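Local coordinates for ethylbenzene dehydrogenase beta-subunit (Aromatoleum aromaticum, PDB 2IVF), which is the iron-sulfur subunit of a multi-subunit enzyme, binding three [4Fe-4S] clusters and one [3Fe-4S] cluster in ferredoxin-type modules, consistent with a role in electron transfer, at residues 222-227 with 235-240; 248-251 with 255-258; 314-319 with 326-331. All coordinates share one frame; numbering follows the deposited sequence.

Interaction 1: 222-227 with 235-240. With SF4 (iron/sulfur cluster), chain U; SF4 (iron/sulfur cluster), chain T.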
ATOM      1  N   ILE B 222       3.883  17.165  21.374  1.00 24.40           N
ATOM      2  CA  ILE B 222       4.033  16.175  20.277  1.00 23.38           C
ATOM      3  C   ILE B 222       2.774  16.270  19.402  1.00 24.10           C
ATOM      4  O   ILE B 222       1.665  16.193  19.906  1.00 24.95           O
ATOM      5  CB  ILE B 222       4.123  14.731  20.775  1.00 22.57           C
ATOM      6  CG1 ILE B 222       5.229  14.546  21.841  1.00 24.22           C
ATOM      7  CG2 ILE B 222       4.348  13.782  19.597  1.00 23.75           C
ATOM      8  CD1 ILE B 222       5.149  13.170  22.555  1.00 22.74           C
ATOM      9  N   ALA B 223       2.955  16.475  18.108  1.00 23.80           N
ATOM     10  CA  ALA B 223       1.820  16.611  17.179  1.00 24.10           C
ATOM     11  C   ALA B 223       0.950  15.354  17.235  1.00 24.24           C
ATOM     12  O   ALA B 223       1.453  14.263  17.515  1.00 24.64           O
ATOM     13  CB  ALA B 223       2.370  16.843  15.750  1.00 23.95           C
ATOM     14  N   ASN B 224      -0.336  15.507  16.984  1.00 23.93           N
ATOM     15  CA  ASN B 224      -1.225  14.356  16.906  1.00 23.27           C
ATOM     16  C   ASN B 224      -0.795  13.427  15.800  1.00 23.07           C
ATOM     17  O   ASN B 224      -0.257  13.868  14.790  1.00 23.95           O
ATOM     18  CB  ASN B 224      -2.650  14.815  16.730  1.00 23.06           C
ATOM     19  CG  ASN B 224      -2.837  15.671  15.501  1.00 24.31           C
ATOM     20  OD1 ASN B 224      -2.103  16.621  15.296  1.00 25.57           O
ATOM     21  ND2 ASN B 224      -3.854  15.356  14.699  1.00 25.46           N
ATOM     22  N   ALA B 225      -1.036  12.134  15.986  1.00 22.77           N
ATOM     23  CA  ALA B 225      -0.396  11.098  15.182  1.00 22.69           C
ATOM     24  C   ALA B 225      -0.865  11.129  13.710  1.00 23.42           C
ATOM     25  O   ALA B 225      -0.083  10.866  12.763  1.00 24.72           O
ATOM     26  CB  ALA B 225      -0.674   9.718  15.815  1.00 21.45           C
ATOM     27  N   CYS B 226      -2.146  11.384  13.500  1.00 23.15           N
ATOM     28  CA  CYS B 226      -2.684  11.342  12.127  1.00 23.59           C
ATOM     29  C   CYS B 226      -2.144  12.474  11.269  1.00 24.25           C
ATOM     30  O   CYS B 226      -2.028  12.343  10.050  1.00 25.91           O
ATOM     31  CB  CYS B 226      -4.210  11.259  12.143  1.00 22.94           C
ATOM     32  SG  CYS B 226      -4.952  12.680  12.936  1.00 24.87           S
ATOM     33  N   ASN B 227      -1.829  13.596  11.922  1.00 23.63           N
ATOM     34  CA  ASN B 227      -1.153  14.692  11.282  1.00 23.63           C
ATOM     35  C   ASN B 227       0.342  14.445  11.107  1.00 23.02           C
ATOM     36  O   ASN B 227       0.882  14.705  10.056  1.00 22.65           O
ATOM     37  CB  ASN B 227      -1.383  15.968  12.068  1.00 23.06           C
ATOM     38  CG  ASN B 227      -2.752  16.535  11.876  1.00 23.06           C
ATOM     39  OD1 ASN B 227      -3.463  16.196  10.904  1.00 24.54           O
ATOM     40  ND2 ASN B 227      -3.124  17.477  12.756  1.00 21.77           N
ATOM     41  N   ARG B 235      -1.068  17.556   5.966  1.00 23.25           N
ATOM     42  CA  ARG B 235      -1.689  17.953   7.203  1.00 24.22           C
ATOM     43  C   ARG B 235      -0.925  19.101   7.855  1.00 23.66           C
ATOM     44  O   ARG B 235       0.282  19.062   7.949  1.00 25.64           O
ATOM     45  CB  ARG B 235      -1.644  16.791   8.169  1.00 24.92           C
ATOM     46  CG  ARG B 235      -2.300  15.502   7.745  1.00 26.52           C
ATOM     47  CD  ARG B 235      -3.737  15.649   7.695  1.00 29.91           C
ATOM     48  NE  ARG B 235      -4.374  14.359   7.541  1.00 29.95           N
ATOM     49  CZ  ARG B 235      -5.053  13.710   8.496  1.00 26.64           C
ATOM     50  NH1 ARG B 235      -5.181  14.187   9.715  1.00 27.12           N
ATOM     51  NH2 ARG B 235      -5.620  12.554   8.203  1.00 26.61           N
ATOM     52  N   ALA B 236      -1.624  20.121   8.301  1.00 23.35           N
ATOM     53  CA  ALA B 236      -1.045  21.097   9.184  1.00 22.55           C
ATOM     54  C   ALA B 236      -1.883  21.195  10.442  1.00 22.83           C
ATOM     55  O   ALA B 236      -3.078  20.881  10.455  1.00 22.32           O
ATOM     56  CB  ALA B 236      -0.934  22.493   8.472  1.00 21.65           C
ATOM     57  N   PHE B 237      -1.244  21.660  11.506  1.00 22.37           N
ATOM     58  CA  PHE B 237      -1.823  21.555  12.813  1.00 22.69           C
ATOM     59  C   PHE B 237      -1.377  22.753  13.625  1.00 21.95           C
ATOM     60  O   PHE B 237      -0.240  23.212  13.507  1.00 20.25           O
ATOM     61  CB  PHE B 237      -1.306  20.295  13.524  1.00 22.55           C
ATOM     62  CG  PHE B 237      -1.901  20.089  14.897  1.00 23.43           C
ATOM     63  CD1 PHE B 237      -3.254  19.931  15.051  1.00 23.38           C
ATOM     64  CD2 PHE B 237      -1.094  20.037  16.041  1.00 24.55           C
ATOM     65  CE1 PHE B 237      -3.807  19.727  16.331  1.00 24.13           C
ATOM     66  CE2 PHE B 237      -1.636  19.815  17.302  1.00 23.64           C
ATOM     67  CZ  PHE B 237      -2.973  19.673  17.453  1.00 25.72           C
ATOM     68  N   GLY B 238      -2.266  23.235  14.474  1.00 22.47           N
ATOM     69  CA  GLY B 238      -1.878  24.269  15.403  1.00 22.81           C
ATOM     70  C   GLY B 238      -3.062  24.998  15.965  1.00 23.21           C
ATOM     71  O   GLY B 238      -4.181  24.599  15.729  1.00 22.60           O
ATOM     72  N   TYR B 239      -2.788  26.096  16.664  1.00 24.52           N
ATOM     73  CA  TYR B 239      -3.834  26.960  17.218  1.00 25.79           C
ATOM     74  C   TYR B 239      -4.292  27.957  16.167  1.00 25.75           C
ATOM     75  O   TYR B 239      -3.485  28.657  15.553  1.00 24.90           O
ATOM     76  CB  TYR B 239      -3.336  27.718  18.411  1.00 26.21           C
ATOM     77  CG  TYR B 239      -3.048  26.838  19.598  1.00 28.73           C
ATOM     78  CD1 TYR B 239      -4.088  26.324  20.397  1.00 29.50           C
ATOM     79  CD2 TYR B 239      -1.757  26.516  19.931  1.00 28.66           C
ATOM     80  CE1 TYR B 239      -3.810  25.533  21.504  1.00 29.16           C
ATOM     81  CE2 TYR B 239      -1.477  25.747  21.045  1.00 29.12           C
ATOM     82  CZ  TYR B 239      -2.488  25.269  21.822  1.00 27.88           C
ATOM     83  OH  TYR B 239      -2.151  24.485  22.896  1.00 31.96           O
ATOM     84  N   LEU B 240      -5.601  28.062  16.009  1.00 26.80           N
ATOM     85  CA  LEU B 240      -6.163  28.930  14.995  1.00 27.58           C
ATOM     86  C   LEU B 240      -5.766  30.423  15.198  1.00 28.64           C
ATOM     87  O   LEU B 240      -5.665  31.181  14.215  1.00 30.48           O
ATOM     88  CB  LEU B 240      -7.686  28.759  14.964  1.00 27.73           C
ATOM     89  CG  LEU B 240      -8.476  29.499  13.898  1.00 26.96           C
ATOM     90  CD1 LEU B 240      -8.157  29.002  12.537  1.00 26.00           C
ATOM     91  CD2 LEU B 240      -9.936  29.347  14.159  1.00 27.95           C
TER
HETATM   92 FE1  SF4 U1359      -7.771  12.102  16.710  1.00 24.74          FE
HETATM   93 FE2  SF4 U1359      -6.770   9.715  16.257  1.00 24.78          FE
HETATM   94 FE3  SF4 U1359      -5.881  11.820  14.841  1.00 26.01          FE
HETATM   95 FE4  SF4 U1359      -5.153  11.611  17.423  1.00 23.99          FE
HETATM   96  S1  SF4 U1359      -4.559  10.189  15.724  1.00 24.55           S
HETATM   97  S2  SF4 U1359      -5.986  13.484  16.432  1.00 24.48           S
HETATM   98  S3  SF4 U1359      -7.051  10.634  18.354  1.00 23.52           S
HETATM   99  S4  SF4 U1359      -8.028  10.885  14.811  1.00 24.40           S
HETATM  100 FE1  SF4 T1358      -4.054  11.307   2.925  1.00 24.06          FE
HETATM  101 FE2  SF4 T1358      -3.960  10.186   5.425  1.00 25.50          FE
HETATM  102 FE3  SF4 T1358      -1.973  11.750   4.508  1.00 24.60          FE
HETATM  103 FE4  SF4 T1358      -2.207   9.278   3.442  1.00 24.60          FE
HETATM  104  S1  SF4 T1358      -1.725   9.754   5.591  1.00 24.68           S
HETATM  105  S2  SF4 T1358      -1.836  11.242   2.322  1.00 24.44           S
HETATM  106  S3  SF4 T1358      -4.486   9.116   3.464  1.00 24.86           S
HETATM  107  S4  SF4 T1358      -4.161  12.394   4.914  1.00 25.58           S
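Asn227, in the short helix 225-228, and Arg235, at the start of strand 235-239, bring the two backbones nearest to each other, their CA atoms 5.2 Å apart, with side chains rather than main-chain hydrogen bonds bridging the segments. The contact lies in the ferredoxin-type 4Fe-4S dicluster domain and links two cluster sites: Cys226 serves the chain U cluster, and Arg235 lies in the pocket of the chain T cluster. Its central polar link runs from Arg235 NH1 to Asn227 OD1, 2.9 Å with an N-H...O angle of 153°; the amide and guanidinium planes stand nearly perpendicular, and the donor is tilted well out of the carbonyl plane. The arginine chain, bent at chi2 (-69°), folds over Asn227 to reach this oxygen. Cys226 O lies over the centre of one guanidinium face, a buried oxygen with no hydrogen-bonding partner in the model. At the guanidinium edge, Arg235 NE is 3.3 Å from S4 of the chain T cluster, while its NH2 bonds to Asn54; the positive charge would probably help to balance the cluster's negative charge. Asn227 ND2 turns the other way, giving a weak hydrogen bond to Asn224 OD1 (2.9 Å) and another bond to Thr21. Asn224 OD1 also lies over the middle of the Phe237 ring, 3.5 Å from Phe237 CG, with the amide plane inclined at 44° to the ring. On the far side of the same amide, Asn224 ND2 approaches S2 of the chain U cluster at 3.3 Å, and Cys226 SG ligates FE3 of that cluster at 2.3 Å.

Interaction 2: 248-251 with 255-258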
ATOM      1  N   HIS B 248      -3.339  29.008  10.763  1.00 22.81           N
ATOM      2  CA  HIS B 248      -3.891  30.343  10.742  1.00 22.56           C
ATOM      3  C   HIS B 248      -3.793  30.972   9.363  1.00 22.54           C
ATOM      4  O   HIS B 248      -4.762  31.571   8.872  1.00 23.31           O
ATOM      5  CB  HIS B 248      -3.176  31.254  11.711  1.00 23.14           C
ATOM      6  CG  HIS B 248      -3.760  32.611  11.709  1.00 23.51           C
ATOM      7  ND1 HIS B 248      -4.825  32.948  12.508  1.00 25.24           N
ATOM      8  CD2 HIS B 248      -3.467  33.704  10.972  1.00 26.59           C
ATOM      9  CE1 HIS B 248      -5.141  34.214  12.287  1.00 27.15           C
ATOM     10  NE2 HIS B 248      -4.340  34.688  11.350  1.00 23.62           N
ATOM     11  N   LYS B 249      -2.642  30.783   8.707  1.00 22.68           N
ATOM     12  CA  LYS B 249      -2.388  31.389   7.384  1.00 22.67           C
ATOM     13  C   LYS B 249      -3.278  30.842   6.274  1.00 23.13           C
ATOM     14  O   LYS B 249      -3.718  31.579   5.391  1.00 23.10           O
ATOM     15  CB  LYS B 249      -0.916  31.241   7.021  1.00 21.72           C
ATOM     16  CG  LYS B 249      -0.040  32.167   7.835  1.00 23.19           C
ATOM     17  CD  LYS B 249       1.438  31.877   7.606  1.00 23.45           C
ATOM     18  CE  LYS B 249       2.340  32.674   8.588  1.00 25.70           C
ATOM     19  NZ  LYS B 249       3.706  32.173   8.467  1.00 28.00           N
ATOM     20  N   LEU B 250      -3.582  29.571   6.343  1.00 23.28           N
ATOM     21  CA  LEU B 250      -4.447  28.917   5.346  1.00 23.22           C
ATOM     22  C   LEU B 250      -5.927  29.108   5.577  1.00 23.71           C
ATOM     23  O   LEU B 250      -6.676  29.292   4.593  1.00 23.76           O
ATOM     24  CB  LEU B 250      -4.113  27.435   5.280  1.00 23.10           C
ATOM     25  CG  LEU B 250      -2.681  27.104   4.831  1.00 22.88           C
ATOM     26  CD1 LEU B 250      -2.424  25.641   4.952  1.00 23.15           C
ATOM     27  CD2 LEU B 250      -2.290  27.608   3.389  1.00 21.82           C
ATOM     28  N   VAL B 251      -6.347  29.144   6.853  1.00 22.96           N
ATOM     29  CA  VAL B 251      -7.794  29.234   7.214  1.00 23.52           C
ATOM     30  C   VAL B 251      -8.221  30.685   7.273  1.00 23.88           C
ATOM     31  O   VAL B 251      -9.267  31.066   6.714  1.00 23.01           O
ATOM     32  CB  VAL B 251      -8.090  28.529   8.578  1.00 24.25           C
ATOM     33  CG1 VAL B 251      -9.573  28.709   9.068  1.00 23.94           C
ATOM     34  CG2 VAL B 251      -7.759  27.045   8.537  1.00 21.74           C
ATOM     35  N   LYS B 255      -7.441  32.032   3.450  1.00 24.80           N
ATOM     36  CA  LYS B 255      -8.795  31.467   3.476  1.00 24.81           C
ATOM     37  C   LYS B 255      -8.989  30.429   2.375  1.00 24.27           C
ATOM     38  O   LYS B 255      -9.978  30.457   1.663  1.00 24.22           O
ATOM     39  CB  LYS B 255      -9.857  32.560   3.365  1.00 25.83           C
ATOM     40  CG  LYS B 255      -9.592  33.753   4.270  1.00 27.17           C
ATOM     41  CD  LYS B 255     -10.726  34.773   4.319  1.00 29.24           C
ATOM     42  CE  LYS B 255     -10.385  35.942   5.288  1.00 34.20           C
ATOM     43  NZ  LYS B 255      -9.268  36.949   4.881  1.00 37.75           N
ATOM     44  N   VAL B 256      -8.050  29.508   2.265  1.00 23.30           N
ATOM     45  CA  VAL B 256      -8.112  28.452   1.222  1.00 22.46           C
ATOM     46  C   VAL B 256      -8.465  27.103   1.810  1.00 22.71           C
ATOM     47  O   VAL B 256      -8.621  26.131   1.094  1.00 24.14           O
ATOM     48  CB  VAL B 256      -6.764  28.330   0.445  1.00 23.93           C
ATOM     49  CG1 VAL B 256      -6.580  29.562  -0.448  1.00 21.51           C
ATOM     50  CG2 VAL B 256      -5.598  28.131   1.411  1.00 21.00           C
ATOM     51  N   ALA B 257      -8.576  27.052   3.142  1.00 23.13           N
ATOM     52  CA  ALA B 257      -8.870  25.833   3.849  1.00 22.61           C
ATOM     53  C   ALA B 257     -10.304  26.016   4.405  1.00 21.48           C
ATOM     54  O   ALA B 257     -10.576  26.954   5.165  1.00 21.80           O
ATOM     55  CB  ALA B 257      -7.837  25.579   4.941  1.00 21.09           C
ATOM     56  N   LEU B 258     -11.221  25.184   3.928  1.00 21.65           N
ATOM     57  CA  LEU B 258     -12.643  25.319   4.167  1.00 21.85           C
ATOM     58  C   LEU B 258     -13.226  24.199   5.012  1.00 21.08           C
ATOM     59  O   LEU B 258     -12.827  23.056   4.918  1.00 22.05           O
ATOM     60  CB  LEU B 258     -13.399  25.343   2.832  1.00 21.63           C
ATOM     61  CG  LEU B 258     -12.941  26.380   1.826  1.00 21.88           C
ATOM     62  CD1 LEU B 258     -13.621  26.142   0.486  1.00 23.62           C
ATOM     63  CD2 LEU B 258     -13.134  27.837   2.340  1.00 23.46           C
TER
HETATM   64  O   HOH W   1     -11.029  29.409   5.500  1.00 28.99           O
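Leu250 O, near the end of helix 246-253, gathers two amides of the segment that follows, and so illustrates how a helix terminus can be closed by the chain that leaves it. Val256 N donates to Leu250 O at 2.7 Å, almost in line with the carbonyl bond (C=O...N angle 172°). Ala257 N adds a longer bond of 3.3 Å to the same Leu250 O, arriving 52° out of the carbonyl plane. Lys255, with positive phi, makes the turn, as in a Schellman motif, but the bond from Val256 spans one residue more than the Schellman 6-to-1 bond, in keeping with the wider pi-type turn at 249-251.

The side chain of Leu250 leaves the backbone in a different direction from its carbonyl. Its CB rests 4.2 Å from Ala257 CB. CG is set anti to the carbonyl carbon (chi1 -62°), beside the backbone N, from where the branched end reaches Val256. There CD2 meets Val256 CG2 at 3.9 Å, the two side chains slanting across one another, while CD1 makes no contact with 255-258. Val22 of strand 19-24 and Leu328 and Leu332 of helix 327-333 also pack against this leucine. Beside it, Val251 CG2 lies 3.9 Å from Ala257 CB, so the alanine methyl touches both helical residues.

Val251 O is served differently: a water donates to it at 2.7 Å and also to Ala257 O at 2.5 Å, while the CA of Lys255 makes a C-H...O contact with the same valine oxygen. Carbonyls that have lost their usual helical partners are thus satisfied by downstream amides and a bridging water, while Leu250, Val251, Val256 and Ala257 pack their aliphatic groups together beside them.

Interaction 3: 314-319 with 326-331. With PO4 (phosphate ion), chain P.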
ATOM      1  N   HIS B 314      -4.999  28.384  -8.319  1.00 21.95           N
ATOM      2  CA  HIS B 314      -4.460  28.427  -9.670  1.00 23.19           C
ATOM      3  C   HIS B 314      -3.647  29.669  -9.869  1.00 21.90           C
ATOM      4  O   HIS B 314      -2.595  29.601 -10.487  1.00 22.84           O
ATOM      5  CB  HIS B 314      -5.567  28.234 -10.687  1.00 24.11           C
ATOM      6  CG  HIS B 314      -6.081  26.826 -10.724  1.00 28.77           C
ATOM      7  ND1 HIS B 314      -5.328  25.768 -11.214  1.00 36.24           N
ATOM      8  CD2 HIS B 314      -7.232  26.280 -10.264  1.00 31.97           C
ATOM      9  CE1 HIS B 314      -6.014  24.647 -11.090  1.00 35.08           C
ATOM     10  NE2 HIS B 314      -7.168  24.926 -10.503  1.00 35.27           N
ATOM     11  N   THR B 315      -4.085  30.810  -9.310  1.00 21.79           N
ATOM     12  CA  THR B 315      -3.355  32.048  -9.493  1.00 21.14           C
ATOM     13  C   THR B 315      -1.988  31.932  -8.815  1.00 20.56           C
ATOM     14  O   THR B 315      -0.938  32.276  -9.389  1.00 20.18           O
ATOM     15  CB  THR B 315      -4.131  33.232  -8.930  1.00 20.39           C
ATOM     16  OG1 THR B 315      -5.316  33.348  -9.705  1.00 23.09           O
ATOM     17  CG2 THR B 315      -3.373  34.539  -9.074  1.00 22.24           C
ATOM     18  N   GLU B 316      -2.003  31.440  -7.596  1.00 21.20           N
ATOM     19  CA  GLU B 316      -0.784  31.401  -6.790  1.00 22.05           C
ATOM     20  C   GLU B 316       0.190  30.420  -7.394  1.00 23.21           C
ATOM     21  O   GLU B 316       1.404  30.661  -7.417  1.00 23.71           O
ATOM     22  CB  GLU B 316      -1.113  31.057  -5.358  1.00 22.96           C
ATOM     23  CG  GLU B 316      -1.760  32.234  -4.599  1.00 21.94           C
ATOM     24  CD  GLU B 316      -1.000  33.536  -4.746  1.00 24.29           C
ATOM     25  OE1 GLU B 316       0.230  33.527  -4.674  1.00 25.25           O
ATOM     26  OE2 GLU B 316      -1.639  34.593  -4.932  1.00 23.72           O
ATOM     27  N   ARG B 317      -0.331  29.315  -7.884  1.00 22.92           N
ATOM     28  CA  ARG B 317       0.496  28.359  -8.566  1.00 24.11           C
ATOM     29  C   ARG B 317       1.152  28.997  -9.791  1.00 23.88           C
ATOM     30  O   ARG B 317       2.335  28.824 -10.025  1.00 22.87           O
ATOM     31  CB  ARG B 317      -0.354  27.181  -8.949  1.00 24.66           C
ATOM     32  CG  ARG B 317       0.386  26.140  -9.665  1.00 26.55           C
ATOM     33  CD  ARG B 317      -0.485  24.916  -9.866  1.00 26.77           C
ATOM     34  NE  ARG B 317       0.247  23.947 -10.657  1.00 27.76           N
ATOM     35  CZ  ARG B 317      -0.309  23.114 -11.517  1.00 29.86           C
ATOM     36  NH1 ARG B 317      -1.609  23.178 -11.804  1.00 26.70           N
ATOM     37  NH2 ARG B 317       0.469  22.245 -12.133  1.00 23.30           N
ATOM     38  N   GLU B 318       0.400  29.785 -10.546  1.00 24.17           N
ATOM     39  CA  GLU B 318       0.971  30.548 -11.638  1.00 24.78           C
ATOM     40  C   GLU B 318       2.016  31.573 -11.189  1.00 23.90           C
ATOM     41  O   GLU B 318       3.033  31.743 -11.858  1.00 24.37           O
ATOM     42  CB  GLU B 318      -0.112  31.246 -12.458  1.00 24.55           C
ATOM     43  CG  GLU B 318       0.452  32.122 -13.552  1.00 27.96           C
ATOM     44  CD  GLU B 318       1.339  31.406 -14.555  1.00 35.43           C
ATOM     45  OE1 GLU B 318       1.153  30.188 -14.787  1.00 37.88           O
ATOM     46  OE2 GLU B 318       2.218  32.098 -15.136  1.00 38.64           O
ATOM     47  N   ASN B 319       1.782  32.238 -10.067  1.00 23.72           N
ATOM     48  CA  ASN B 319       2.792  33.153  -9.517  1.00 24.69           C
ATOM     49  C   ASN B 319       4.116  32.415  -9.291  1.00 25.37           C
ATOM     50  O   ASN B 319       5.184  32.943  -9.593  1.00 25.83           O
ATOM     51  CB  ASN B 319       2.303  33.764  -8.211  1.00 24.14           C
ATOM     52  CG  ASN B 319       1.197  34.776  -8.414  1.00 22.95           C
ATOM     53  OD1 ASN B 319       1.080  35.415  -9.472  1.00 22.26           O
ATOM     54  ND2 ASN B 319       0.395  34.961  -7.382  1.00 26.87           N
ATOM     55  N   SER B 326       5.177  32.746  -4.114  1.00 23.67           N
ATOM     56  CA  SER B 326       3.871  32.737  -3.507  1.00 22.92           C
ATOM     57  C   SER B 326       3.974  32.220  -2.101  1.00 23.10           C
ATOM     58  O   SER B 326       4.378  31.086  -1.888  1.00 23.13           O
ATOM     59  CB  SER B 326       2.903  31.859  -4.317  1.00 22.95           C
ATOM     60  OG  SER B 326       1.724  31.623  -3.590  1.00 23.09           O
ATOM     61  N   GLU B 327       3.607  33.025  -1.123  1.00 22.25           N
ATOM     62  CA  GLU B 327       3.514  32.509   0.246  1.00 22.65           C
ATOM     63  C   GLU B 327       2.615  31.318   0.333  1.00 21.50           C
ATOM     64  O   GLU B 327       2.880  30.371   1.099  1.00 20.50           O
ATOM     65  CB  GLU B 327       3.024  33.578   1.210  1.00 22.96           C
ATOM     66  CG  GLU B 327       2.844  33.044   2.622  1.00 24.55           C
ATOM     67  CD  GLU B 327       2.188  34.032   3.574  1.00 27.01           C
ATOM     68  OE1 GLU B 327       1.255  34.734   3.169  1.00 30.96           O
ATOM     69  OE2 GLU B 327       2.627  34.080   4.750  1.00 32.68           O
ATOM     70  N   LEU B 328       1.548  31.321  -0.468  1.00 20.64           N
ATOM     71  CA  LEU B 328       0.560  30.282  -0.367  1.00 20.25           C
ATOM     72  C   LEU B 328       1.162  28.992  -0.812  1.00 20.78           C
ATOM     73  O   LEU B 328       1.035  27.981  -0.134  1.00 20.98           O
ATOM     74  CB  LEU B 328      -0.698  30.563  -1.207  1.00 20.61           C
ATOM     75  CG  LEU B 328      -1.731  29.428  -1.148  1.00 21.48           C
ATOM     76  CD1 LEU B 328      -2.236  29.140   0.308  1.00 17.99           C
ATOM     77  CD2 LEU B 328      -2.895  29.725  -2.051  1.00 18.41           C
ATOM     78  N   MET B 329       1.822  29.004  -1.958  1.00 21.93           N
ATOM     79  CA  MET B 329       2.475  27.805  -2.416  1.00 22.25           C
ATOM     80  C   MET B 329       3.587  27.366  -1.477  1.00 22.76           C
ATOM     81  O   MET B 329       3.783  26.196  -1.314  1.00 23.10           O
ATOM     82  CB  MET B 329       2.932  27.940  -3.845  1.00 23.00           C
ATOM     83  CG  MET B 329       1.731  28.175  -4.773  1.00 24.37           C
ATOM     84  SD  MET B 329       0.761  26.660  -4.998  1.00 26.70           S
ATOM     85  CE  MET B 329      -0.928  27.214  -4.685  1.00 26.43           C
ATOM     86  N   ASP B 330       4.283  28.306  -0.866  1.00 23.01           N
ATOM     87  CA  ASP B 330       5.331  27.964   0.089  1.00 23.11           C
ATOM     88  C   ASP B 330       4.730  27.200   1.265  1.00 23.20           C
ATOM     89  O   ASP B 330       5.280  26.192   1.732  1.00 23.11           O
ATOM     90  CB  ASP B 330       5.984  29.238   0.614  1.00 23.74           C
ATOM     91  CG  ASP B 330       6.929  29.910  -0.382  1.00 27.40           C
ATOM     92  OD1 ASP B 330       7.368  29.310  -1.368  1.00 29.24           O
ATOM     93  OD2 ASP B 330       7.300  31.075  -0.124  1.00 33.14           O
ATOM     94  N   LEU B 331       3.576  27.685   1.736  1.00 22.91           N
ATOM     95  CA  LEU B 331       2.835  27.091   2.853  1.00 22.68           C
ATOM     96  C   LEU B 331       2.327  25.712   2.493  1.00 22.74           C
ATOM     97  O   LEU B 331       2.393  24.791   3.300  1.00 23.37           O
ATOM     98  CB  LEU B 331       1.665  27.978   3.269  1.00 22.91           C
ATOM     99  CG  LEU B 331       2.026  29.297   3.914  1.00 24.02           C
ATOM    100  CD1 LEU B 331       0.771  30.153   4.075  1.00 25.06           C
ATOM    101  CD2 LEU B 331       2.720  29.028   5.254  1.00 26.03           C
TER
HETATM  102  P   PO4 P1354      -2.487  26.787 -12.929  1.00 47.87           P
HETATM  103  O1  PO4 P1354      -1.766  27.914 -12.195  1.00 47.02           O
HETATM  104  O2  PO4 P1354      -2.996  25.793 -11.877  1.00 44.04           O
HETATM  105  O3  PO4 P1354      -3.655  27.325 -13.745  1.00 47.03           O
HETATM  106  O4  PO4 P1354      -1.502  26.097 -13.850  1.00 48.56           O
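A serine N-cap joins two helices here: Ser326 opens helix 327-333 and at the same time reaches Glu316 on helix 306-321. The hydroxyl both donates and accepts. Ser326 OG donates to Glu316 OE1 at 2.7 Å, meeting that oxygen on its anti side, and accepts from Met329 N at 3.1 Å in a nearly straight bond, with a weaker one from Leu328 N. Asn319 ND2 also donates to Glu316 OE1, at 3.1 Å and from above the carboxylate plane, so two donors grip one oxygen and help fix its rotation. In Glu316, chi1 (-74°) sets CG beside Leu328 CD2, 3.8 Å away, and the bend at chi2 (-49°) turns the carboxylate to the serine. Met329 curls over the first helix, its CE 3.9 Å from Glu316 CB and its SD near Arg317.

The guanidinium of Arg317 extends away from this interface to Arg272 and Asp293 of the alpha-subunit; its NH1 also bonds to O2 of a phosphate ion, probably from the crystallisation liquor. The short segments cross at -94° with their axes 8.8 Å apart, the geometry of an orthogonal pair of consecutive helices joined by a short loop, with a serine N-cap at the corner.

How the interactions relate
The three contacts follow one another along the chain without interleaving, leading from the cluster-binding strand 235-239 to the helices 306-321 and 327-333. Interactions 1 and 2 have centres 15 Å apart and are joined where strand 235-239 leads into helix 246-253: Leu240 O and His248 ND1 form a probable hydrogen bond, 2.6 Å long. Interactions 2 and 3, 13 Å apart, meet through apolar side chains, with Leu328 CD1 3.4 Å from Leu250 CD2 as helix 327-333 packs on helix 246-253. Interactions 1 and 3, at 22 Å, do not touch. Helix 246-253 therefore connects the sheet edge beside the clusters with the helix pair that faces the alpha-subunit.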